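Local coordinates for protein GlcNAc Inducible Gene 2, GIG2 (Candida albicans, PDB 6AKZ) that binds iron(III) and probably works as an oxygenase of the DUF1479 family, within the cupin clan, at residues A[24-29]-A[205-210]; A[33-38]-A[303-308]; A[104-109]-A[134-139]; A[420-423]-A[428-431]. All coordinates share one frame; numbering follows the deposited sequence.

Contact 1 (A[24-29]-A[205-210]); sequences QRLIKS and MYSEVY
Arg25 and Leu26, in the last turn of helix 18-26, both converge on Ser207, which faces them from helix 204-208. The tight part is small. Leu26 lays CD2 3.6 Å from Ser207 CB, while Arg25 brings NH2 in beside the serine hydroxyl, 3.0 Å from OG. The donor angle of 127° makes that bond weak. Ser207 OG lies at the edge of the guanidinium, near its plane, and a bend at chi3 (81°) swings the otherwise extended arginine chain round to it. The stronger hold on Arg25 comes from main-chain oxygens: NH2 also binds Trp201 O and NH1 binds Glu202 O. Ser207 OG is likewise bonded to its own helix, through Asp203 O and Ile204 O, so the hydroxyl is buried but well supplied with partners.

Beyond Ser207 the segments do not touch. Lys28, an exposed residue, folds back so that NZ reaches Arg25 O at 3.0 Å, again weakly. Glu208 adds no ion pair to the other segment, its OE2 staying 6.9 Å from Lys28 NZ, a separation at which any attraction would probably be modest.

The two segments are 176 residues apart in sequence, and this plain packing joins the N-terminal helix to a run of short helices: Leu26 also touches Trp201 on helix 199-202 and Phe214 on helix 211-214, which lie before and after helix 204-208 in the chain.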
# COMPACT_ATOMS: atom_id res chain seq x y z
N GLN A 24 14.86 22.73 0.14
CA GLN A 24 14.52 24.07 -0.34
C GLN A 24 13.60 24.09 -1.52
O GLN A 24 12.86 25.06 -1.66
CB GLN A 24 15.76 24.95 -0.52
CG GLN A 24 16.36 25.34 0.83
CD GLN A 24 17.86 25.36 0.83
OE1 GLN A 24 18.51 25.28 -0.22
NE2 GLN A 24 18.43 25.46 2.02
N ARG A 25 13.56 23.00 -2.29
CA ARG A 25 12.49 22.80 -3.30
C ARG A 25 11.10 22.64 -2.70
O ARG A 25 10.12 23.18 -3.20
CB ARG A 25 12.78 21.59 -4.19
CG ARG A 25 12.01 21.60 -5.52
CD ARG A 25 12.19 20.27 -6.23
NE ARG A 25 11.26 19.35 -5.62
CZ ARG A 25 11.49 18.07 -5.28
NH1 ARG A 25 12.65 17.49 -5.49
NH2 ARG A 25 10.50 17.37 -4.72
N LEU A 26 11.02 21.88 -1.61
CA LEU A 26 9.73 21.50 -1.00
C LEU A 26 8.97 22.61 -0.25
O LEU A 26 7.79 22.76 -0.36
CB LEU A 26 9.98 20.30 -0.09
CG LEU A 26 10.41 19.01 -0.80
CD1 LEU A 26 10.84 17.95 0.19
CD2 LEU A 26 9.29 18.45 -1.69
N ILE A 27 9.68 23.45 0.48
CA ILE A 27 9.06 24.47 1.25
C ILE A 27 9.59 25.81 0.74
O ILE A 27 10.80 26.00 0.76
CB ILE A 27 9.35 24.25 2.75
CG1 ILE A 27 8.79 22.84 3.15
CG2 ILE A 27 8.71 25.35 3.59
CD1 ILE A 27 8.53 22.63 4.64
N LYS A 28 8.68 26.66 0.27
CA LYS A 28 8.99 28.01 -0.24
C LYS A 28 9.26 28.95 0.93
O LYS A 28 8.49 28.94 1.88
CB LYS A 28 7.76 28.57 -0.99
CG LYS A 28 7.28 27.80 -2.22
CD LYS A 28 8.37 27.59 -3.26
CE LYS A 28 7.93 26.71 -4.43
NZ LYS A 28 8.68 25.43 -4.52
N SER A 29 10.28 29.83 0.83
CA SER A 29 10.63 30.77 1.93
C SER A 29 9.48 31.52 2.54
O SER A 29 9.39 31.70 3.75
CB SER A 29 11.66 31.80 1.45
OG SER A 29 12.92 31.19 1.57
N MET A 205 6.56 14.52 -8.82
CA MET A 205 5.13 14.27 -8.81
C MET A 205 4.73 13.65 -7.46
O MET A 205 3.73 14.08 -6.91
CB MET A 205 4.71 13.38 -9.98
CG MET A 205 4.86 14.09 -11.31
SD MET A 205 3.98 15.66 -11.40
CE MET A 205 2.30 15.24 -11.00
N TYR A 206 5.57 12.78 -6.91
CA TYR A 206 5.27 12.17 -5.59
C TYR A 206 5.17 13.24 -4.55
O TYR A 206 4.20 13.31 -3.78
CB TYR A 206 6.27 11.11 -5.21
CG TYR A 206 5.74 9.94 -4.42
CD1 TYR A 206 4.57 10.03 -3.64
CD2 TYR A 206 6.50 8.79 -4.35
CE1 TYR A 206 4.16 8.93 -2.89
CE2 TYR A 206 6.11 7.70 -3.55
CZ TYR A 206 4.95 7.80 -2.83
OH TYR A 206 4.52 6.73 -2.05
N SER A 207 6.15 14.16 -4.49
CA SER A 207 6.06 15.24 -3.54
C SER A 207 4.93 16.21 -3.70
O SER A 207 4.40 16.73 -2.67
CB SER A 207 7.45 15.99 -3.50
OG SER A 207 7.58 16.83 -4.63
N GLU A 208 4.43 16.39 -4.92
CA GLU A 208 3.27 17.21 -5.13
C GLU A 208 2.01 16.66 -4.49
O GLU A 208 1.12 17.44 -4.22
CB GLU A 208 2.90 17.45 -6.61
CG GLU A 208 3.73 18.47 -7.33
CD GLU A 208 3.48 19.90 -6.86
OE1 GLU A 208 2.38 20.55 -7.08
OE2 GLU A 208 4.42 20.35 -6.26
N VAL A 209 1.91 15.34 -4.33
CA VAL A 209 0.83 14.71 -3.52
C VAL A 209 0.65 15.40 -2.16
O VAL A 209 -0.46 15.52 -1.64
CB VAL A 209 1.10 13.19 -3.36
CG1 VAL A 209 0.07 12.52 -2.42
CG2 VAL A 209 1.14 12.52 -4.71
N TYR A 210 1.78 15.80 -1.54
CA TYR A 210 1.84 16.36 -0.20
C TYR A 210 1.99 17.91 -0.18
O TYR A 210 2.22 18.50 0.87
CB TYR A 210 3.00 15.70 0.56
CG TYR A 210 2.91 14.18 0.52
CD1 TYR A 210 1.97 13.50 1.28
CD2 TYR A 210 3.71 13.41 -0.32
CE1 TYR A 210 1.89 12.16 1.22
CE2 TYR A 210 3.64 12.07 -0.33
CZ TYR A 210 2.70 11.45 0.42
OH TYR A 210 2.59 10.12 0.33

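Contact 2 (A[33-38]-A[303-308]); sequences KQVTAS and YEIDLI
Next to Ile305, which packs against Thr36, the carboxylate oxygen Asp306 OD2 is gripped by three groups: a salt bridge from Lys23 NZ and hydrogen bonds with Trp292 NE1 and Thr309 OG1. The other oxygen of the same carboxylate closes an Asx turn, with Ile308 N bonded to Asp306 OD1 at 3.0 Å and 158°, a nearly straight bond that arrives from above the carboxylate plane. These bonds probably steady the loop around Asp306, close to where it runs past helix 32-56.

The meeting with the helix itself is by van der Waals contact, without a hydrogen bond between the two segments. Thr36 and Ile305 cross at a slant, Thr36 OG1 lying 4.0 Å from Ile305 CB; the hydroxyl's own bond goes to Val32 O one turn back. Ile305 carries CG1 anti to its backbone N (chi1 -163°), which sends CD1 toward Val35, and the two touch loosely, Val35 CG1 to Ile305 CD1 being 4.5 Å. The Tyr303 ring meets Trp39, further along helix 32-56, edge-to-face, and its OH bonds Asp294 OD1. What Tyr303 gives Thr36 is main chain: its carbonyl O sits 4.2 Å from the methyl CG2 of Thr36.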
# COMPACT_ATOMS: atom_id res chain seq x y z
N LYS A 33 6.99 30.41 7.83
CA LYS A 33 6.33 30.80 9.08
C LYS A 33 5.07 29.99 9.29
O LYS A 33 4.87 29.47 10.35
CB LYS A 33 6.00 32.29 9.13
CG LYS A 33 7.21 33.17 9.41
CD LYS A 33 6.79 34.57 9.84
CE LYS A 33 7.77 35.65 9.38
NZ LYS A 33 9.16 35.38 9.86
N GLN A 34 4.21 29.98 8.28
CA GLN A 34 3.00 29.14 8.19
C GLN A 34 3.23 27.63 8.42
O GLN A 34 2.40 27.00 9.06
CB GLN A 34 2.39 29.32 6.81
CG GLN A 34 1.49 30.54 6.66
CD GLN A 34 1.14 30.82 5.20
OE1 GLN A 34 1.73 30.26 4.26
NE2 GLN A 34 0.14 31.67 5.00
N VAL A 35 4.28 27.08 7.82
CA VAL A 35 4.63 25.68 8.03
C VAL A 35 4.99 25.42 9.52
O VAL A 35 4.44 24.51 10.15
CB VAL A 35 5.78 25.20 7.14
CG1 VAL A 35 6.13 23.78 7.55
CG2 VAL A 35 5.37 25.27 5.65
N THR A 36 5.90 26.23 10.06
CA THR A 36 6.18 26.21 11.48
C THR A 36 4.93 26.32 12.36
O THR A 36 4.80 25.52 13.27
CB THR A 36 7.17 27.34 11.82
OG1 THR A 36 8.32 27.17 10.99
CG2 THR A 36 7.56 27.27 13.31
N ALA A 37 4.01 27.24 12.11
CA ALA A 37 2.81 27.29 12.92
C ALA A 37 2.02 25.99 12.80
O ALA A 37 1.50 25.51 13.81
CB ALA A 37 1.92 28.44 12.56
N SER A 38 2.01 25.45 11.58
CA SER A 38 1.20 24.25 11.27
C SER A 38 1.75 23.01 12.02
O SER A 38 0.97 22.13 12.41
CB SER A 38 1.15 24.01 9.75
OG SER A 38 2.31 23.36 9.26
N TYR A 303 10.00 24.52 18.86
CA TYR A 303 10.47 23.98 17.55
C TYR A 303 10.81 25.10 16.57
O TYR A 303 10.10 26.08 16.50
CB TYR A 303 9.37 23.09 16.87
CG TYR A 303 9.32 21.72 17.44
CD1 TYR A 303 10.12 20.72 16.95
CD2 TYR A 303 8.47 21.44 18.50
CE1 TYR A 303 10.08 19.45 17.50
CE2 TYR A 303 8.41 20.18 19.06
CZ TYR A 303 9.17 19.19 18.56
OH TYR A 303 9.10 17.95 19.17
N GLU A 304 11.85 24.89 15.78
CA GLU A 304 12.21 25.78 14.68
C GLU A 304 12.62 24.96 13.49
O GLU A 304 13.31 23.98 13.61
CB GLU A 304 13.39 26.69 15.08
CG GLU A 304 12.99 27.69 16.15
CD GLU A 304 14.14 28.58 16.58
OE1 GLU A 304 14.97 28.08 17.35
OE2 GLU A 304 14.20 29.75 16.14
N ILE A 305 12.27 25.46 12.32
CA ILE A 305 12.47 24.74 11.08
C ILE A 305 13.92 24.56 10.76
O ILE A 305 14.73 25.44 11.09
CB ILE A 305 11.71 25.43 9.93
CG1 ILE A 305 11.57 24.47 8.75
CG2 ILE A 305 12.41 26.71 9.51
CD1 ILE A 305 10.45 24.86 7.81
N ASP A 306 14.27 23.42 10.19
CA ASP A 306 15.59 23.11 9.71
C ASP A 306 15.49 22.96 8.18
O ASP A 306 15.09 21.89 7.67
CB ASP A 306 16.13 21.78 10.28
CG ASP A 306 17.36 21.26 9.50
OD1 ASP A 306 18.14 22.10 9.00
OD2 ASP A 306 17.55 20.02 9.34
N LEU A 307 15.93 24.00 7.45
CA LEU A 307 15.92 23.95 6.01
C LEU A 307 17.26 23.65 5.41
O LEU A 307 17.39 23.68 4.19
CB LEU A 307 15.35 25.24 5.47
CG LEU A 307 13.84 25.38 5.73
CD1 LEU A 307 13.46 26.83 5.63
CD2 LEU A 307 12.93 24.58 4.78
N ILE A 308 18.23 23.26 6.24
CA ILE A 308 19.61 23.16 5.79
C ILE A 308 20.18 21.75 5.83
O ILE A 308 20.68 21.31 4.80
CB ILE A 308 20.58 24.10 6.59
CG1 ILE A 308 20.03 25.54 6.68
CG2 ILE A 308 21.96 24.09 5.97
CD1 ILE A 308 19.66 26.20 5.36

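Contact 3 (A[104-109]-A[134-139]); sequences NELVEF and KPQTEA
Pro135 fits between Glu105 and Leu106, and the apolar part of this helix pair rests on its ring. Leu106 and the proline ring lie alongside, running opposite ways, with Leu106 CG 3.8 Å from Pro135 CG. The same ring carbon, Pro135 CG, lies 3.7 Å from Glu105 CB, so the glutamate contributes the foot of its side chain to the packing. Further along, Leu106 CD2 reaches Gln136 CG at 4.3 Å. Coming in the first turn of helix 134-140, the proline costs that helix no backbone bond.

Charged groups gather above this apolar floor. Lys134 NZ makes a salt bridge to Glu138 OE2, one turn on, at 2.7 Å, approaching from above the carboxylate plane; Lys423 pairs with the same oxygen. Glu105 OE1 stands 4.7 Å from Glu138 OE1, a like-charge approach that the two lysines would probably temper.

No hydrogen bond joins the two segments themselves, but Glu138 OE1 bonds Trp102 NE1, an earlier residue of helix 96-112, and so links the two helices. Gln136 binds Ser133 OG and Val130 O.

The short helical segments run roughly antiparallel, at 146° with axes 9.7 Å apart. Beneath them lies the main sheet: Leu106 and Gln136 both touch Ile178 on strand 178-181, and Gln136 and Ala139 reach Leu370 on the adjacent strand 367-371.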
# COMPACT_ATOMS: atom_id res chain seq x y z
N ASN A 104 -5.75 -25.35 2.96
CA ASN A 104 -5.18 -26.70 2.83
C ASN A 104 -4.54 -26.97 1.47
O ASN A 104 -3.47 -27.52 1.44
CB ASN A 104 -6.24 -27.74 3.13
CG ASN A 104 -6.64 -27.74 4.55
OD1 ASN A 104 -5.83 -27.57 5.47
ND2 ASN A 104 -7.89 -27.99 4.77
N GLU A 105 -5.14 -26.47 0.38
CA GLU A 105 -4.52 -26.53 -0.94
C GLU A 105 -3.22 -25.75 -1.03
O GLU A 105 -2.31 -26.26 -1.66
CB GLU A 105 -5.44 -26.02 -2.04
CG GLU A 105 -6.68 -26.88 -2.19
CD GLU A 105 -7.72 -26.36 -3.22
OE1 GLU A 105 -8.03 -25.13 -3.34
OE2 GLU A 105 -8.36 -27.24 -3.84
N LEU A 106 -3.14 -24.58 -0.40
CA LEU A 106 -1.83 -23.86 -0.37
C LEU A 106 -0.72 -24.64 0.33
O LEU A 106 0.45 -24.60 -0.07
CB LEU A 106 -1.94 -22.47 0.26
CG LEU A 106 -2.78 -21.48 -0.56
CD1 LEU A 106 -3.34 -20.32 0.28
CD2 LEU A 106 -1.95 -20.94 -1.68
N VAL A 107 -1.08 -25.23 1.46
CA VAL A 107 -0.09 -25.95 2.26
C VAL A 107 0.36 -27.15 1.44
O VAL A 107 1.55 -27.43 1.36
CB VAL A 107 -0.69 -26.41 3.58
CG1 VAL A 107 0.17 -27.42 4.33
CG2 VAL A 107 -0.96 -25.21 4.47
N GLU A 108 -0.60 -27.89 0.88
CA GLU A 108 -0.23 -29.00 -0.04
C GLU A 108 0.71 -28.59 -1.17
O GLU A 108 1.65 -29.34 -1.54
CB GLU A 108 -1.45 -29.64 -0.62
CG GLU A 108 -1.16 -30.75 -1.64
CD GLU A 108 -2.43 -31.45 -2.08
OE1 GLU A 108 -3.26 -31.73 -1.16
OE2 GLU A 108 -2.57 -31.72 -3.32
N PHE A 109 0.39 -27.47 -1.81
CA PHE A 109 1.23 -26.98 -2.86
C PHE A 109 2.59 -26.72 -2.29
O PHE A 109 3.57 -27.12 -2.88
CB PHE A 109 0.66 -25.64 -3.46
CG PHE A 109 1.47 -25.12 -4.62
CD1 PHE A 109 2.64 -24.40 -4.41
CD2 PHE A 109 1.05 -25.35 -5.93
CE1 PHE A 109 3.36 -23.91 -5.47
CE2 PHE A 109 1.80 -24.88 -7.00
CZ PHE A 109 2.97 -24.18 -6.75
N LYS A 134 -3.80 -22.15 -7.73
CA LYS A 134 -5.22 -22.11 -7.89
C LYS A 134 -5.97 -21.37 -6.74
O LYS A 134 -6.91 -20.60 -7.01
CB LYS A 134 -5.78 -23.54 -8.04
CG LYS A 134 -7.30 -23.59 -8.24
CD LYS A 134 -7.80 -25.00 -7.94
CE LYS A 134 -8.95 -25.43 -8.85
NZ LYS A 134 -10.26 -25.57 -8.14
N PRO A 135 -5.58 -21.64 -5.46
CA PRO A 135 -6.34 -20.91 -4.44
C PRO A 135 -6.16 -19.38 -4.54
O PRO A 135 -7.13 -18.64 -4.25
CB PRO A 135 -5.82 -21.46 -3.11
CG PRO A 135 -4.89 -22.62 -3.46
CD PRO A 135 -4.70 -22.69 -4.90
N GLN A 136 -4.96 -18.93 -4.87
CA GLN A 136 -4.71 -17.54 -5.14
C GLN A 136 -5.55 -16.93 -6.27
O GLN A 136 -6.22 -15.88 -6.10
CB GLN A 136 -3.24 -17.25 -5.32
CG GLN A 136 -2.46 -17.34 -4.02
CD GLN A 136 -1.01 -17.46 -4.31
OE1 GLN A 136 -0.54 -18.43 -4.95
NE2 GLN A 136 -0.24 -16.48 -3.78
N THR A 137 -5.60 -17.63 -7.38
CA THR A 137 -6.36 -17.18 -8.53
C THR A 137 -7.83 -17.20 -8.20
O THR A 137 -8.55 -16.21 -8.45
CB THR A 137 -6.01 -18.02 -9.79
OG1 THR A 137 -4.66 -17.78 -10.11
CG2 THR A 137 -6.83 -17.62 -10.98
N GLU A 138 -8.29 -18.25 -7.50
CA GLU A 138 -9.66 -18.26 -7.11
C GLU A 138 -10.05 -17.18 -6.09
O GLU A 138 -11.16 -16.68 -6.11
CB GLU A 138 -10.11 -19.63 -6.55
CG GLU A 138 -10.10 -20.74 -7.61
CD GLU A 138 -10.62 -22.06 -7.05
OE1 GLU A 138 -10.72 -22.20 -5.80
OE2 GLU A 138 -10.94 -22.95 -7.89
N ALA A 139 -9.16 -16.93 -5.15
CA ALA A 139 -9.40 -15.91 -4.11
C ALA A 139 -9.48 -14.50 -4.71
O ALA A 139 -10.40 -13.68 -4.43
CB ALA A 139 -8.28 -15.98 -3.02

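Contact 4 (A[420-423]-A[428-431]); sequences DDLK and SKRS
Leu422, the last residue of a 3-10 turn, packs on Ser428 and Lys429. Asp420 lies within that turn, its carbonyl O accepting from Lys423 N at 2.9 Å. Asp421 packs instead on Lys134 and Thr137 of helix 134-140. Leu422 then points at helix 426-431 with CG anti to its carbonyl carbon (chi1 -59°), and its two methyls divide the work: CD2 lies 4.2 Å from Ser428 CB, and CD1 lies 4.2 Å from Lys429 CG, the leucine crossing the root of the extended lysine chain at a slant. These are easy, unstrained distances.

Polar contact between the segments runs through one water, which donates to Leu422 O at 2.8 Å and is hydrogen-bonded to Ser428 OG at 2.7 Å. That hydroxyl also meets Lys146 NZ, so it has two partners. Lys423 ends the walk with positive phi and psi (63°, 31°), where the backbone leaves the 3-10 turn.

The contact is local: the loop packs on the helix it leads into, only four residues intervening. Leu422 is shared among Thr137 of helix 134-140, Phe141 just after that helix, and Leu434, which follows helix 426-431.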
# COMPACT_ATOMS: atom_id res chain seq x y z
N ASP A 420 -7.19 -22.28 -16.67
CA ASP A 420 -8.54 -22.70 -16.34
C ASP A 420 -9.01 -22.21 -14.95
O ASP A 420 -10.21 -22.16 -14.76
CB ASP A 420 -8.74 -24.22 -16.37
CG ASP A 420 -8.83 -24.81 -17.80
OD1 ASP A 420 -8.88 -24.08 -18.82
OD2 ASP A 420 -8.86 -26.07 -17.87
N ASP A 421 -8.09 -21.86 -14.04
CA ASP A 421 -8.45 -21.30 -12.71
C ASP A 421 -9.16 -19.94 -12.85
O ASP A 421 -9.79 -19.44 -11.91
CB ASP A 421 -7.21 -21.12 -11.86
CG ASP A 421 -6.48 -22.44 -11.58
OD1 ASP A 421 -7.16 -23.48 -11.72
OD2 ASP A 421 -5.29 -22.42 -11.15
N LEU A 422 -9.03 -19.31 -14.02
CA LEU A 422 -9.70 -18.08 -14.28
C LEU A 422 -11.11 -18.32 -14.73
O LEU A 422 -11.82 -17.41 -14.85
CB LEU A 422 -8.91 -17.25 -15.30
CG LEU A 422 -7.48 -16.88 -14.92
CD1 LEU A 422 -6.59 -16.51 -16.08
CD2 LEU A 422 -7.57 -15.72 -13.93
N LYS A 423 -11.52 -19.59 -14.95
CA LYS A 423 -12.87 -19.94 -15.14
C LYS A 423 -13.49 -19.30 -16.40
O LYS A 423 -14.68 -18.96 -16.41
CB LYS A 423 -13.73 -19.67 -13.91
CG LYS A 423 -13.12 -19.96 -12.54
CD LYS A 423 -13.03 -21.40 -12.14
CE LYS A 423 -12.37 -21.51 -10.76
NZ LYS A 423 -11.71 -22.82 -10.58
N SER A 428 -11.83 -11.25 -15.27
CA SER A 428 -10.63 -11.73 -14.55
C SER A 428 -9.42 -11.80 -15.43
O SER A 428 -8.31 -11.48 -15.02
CB SER A 428 -10.83 -13.11 -13.99
OG SER A 428 -11.95 -13.17 -13.18
N LYS A 429 -9.58 -12.26 -16.67
CA LYS A 429 -8.47 -12.34 -17.56
C LYS A 429 -7.90 -10.93 -17.87
O LYS A 429 -6.70 -10.75 -17.98
CB LYS A 429 -8.87 -13.02 -18.89
CG LYS A 429 -9.13 -14.48 -18.73
CD LYS A 429 -9.65 -15.10 -19.95
CE LYS A 429 -9.63 -16.62 -19.76
NZ LYS A 429 -10.28 -17.26 -20.93
N ARG A 430 -8.76 -9.93 -17.90
CA ARG A 430 -8.29 -8.54 -18.15
C ARG A 430 -7.45 -8.08 -16.98
O ARG A 430 -6.44 -7.49 -17.19
CB ARG A 430 -9.46 -7.60 -18.33
CG ARG A 430 -10.07 -7.73 -19.73
CD ARG A 430 -11.37 -6.96 -19.77
NE ARG A 430 -11.96 -7.08 -21.11
CZ ARG A 430 -13.26 -7.20 -21.40
NH1 ARG A 430 -14.20 -7.11 -20.49
NH2 ARG A 430 -13.62 -7.27 -22.68
N SER A 431 -7.86 -8.44 -15.76
CA SER A 431 -7.03 -8.16 -14.59
C SER A 431 -5.58 -8.74 -14.55
O SER A 431 -4.65 -8.19 -13.89
CB SER A 431 -7.84 -8.48 -13.30
OG SER A 431 -8.97 -7.66 -13.20
O HOH W 1 -12.28 -15.75 -12.60

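Overall arrangement
The four contacts form two pairs on opposite sides of the chain's centre. Contacts 1 and 2, with centres 14 Å apart, touch: helices 18-26 and 32-56 follow one another, and their partners, 205-210 and 303-308, come in the same order, so the two chain loops cross. Contacts 3 and 4, 15 Å apart, meet through helix 134-140, joined by a salt bridge and apolar packing. Contact 3 is nested inside the loops closed by contacts 1 and 2, while contact 4 follows in series. Centres of contacts 1 and 3 are about 44 Å apart. All four are structural packing, away from the iron bound by His192, Asp194 and His355.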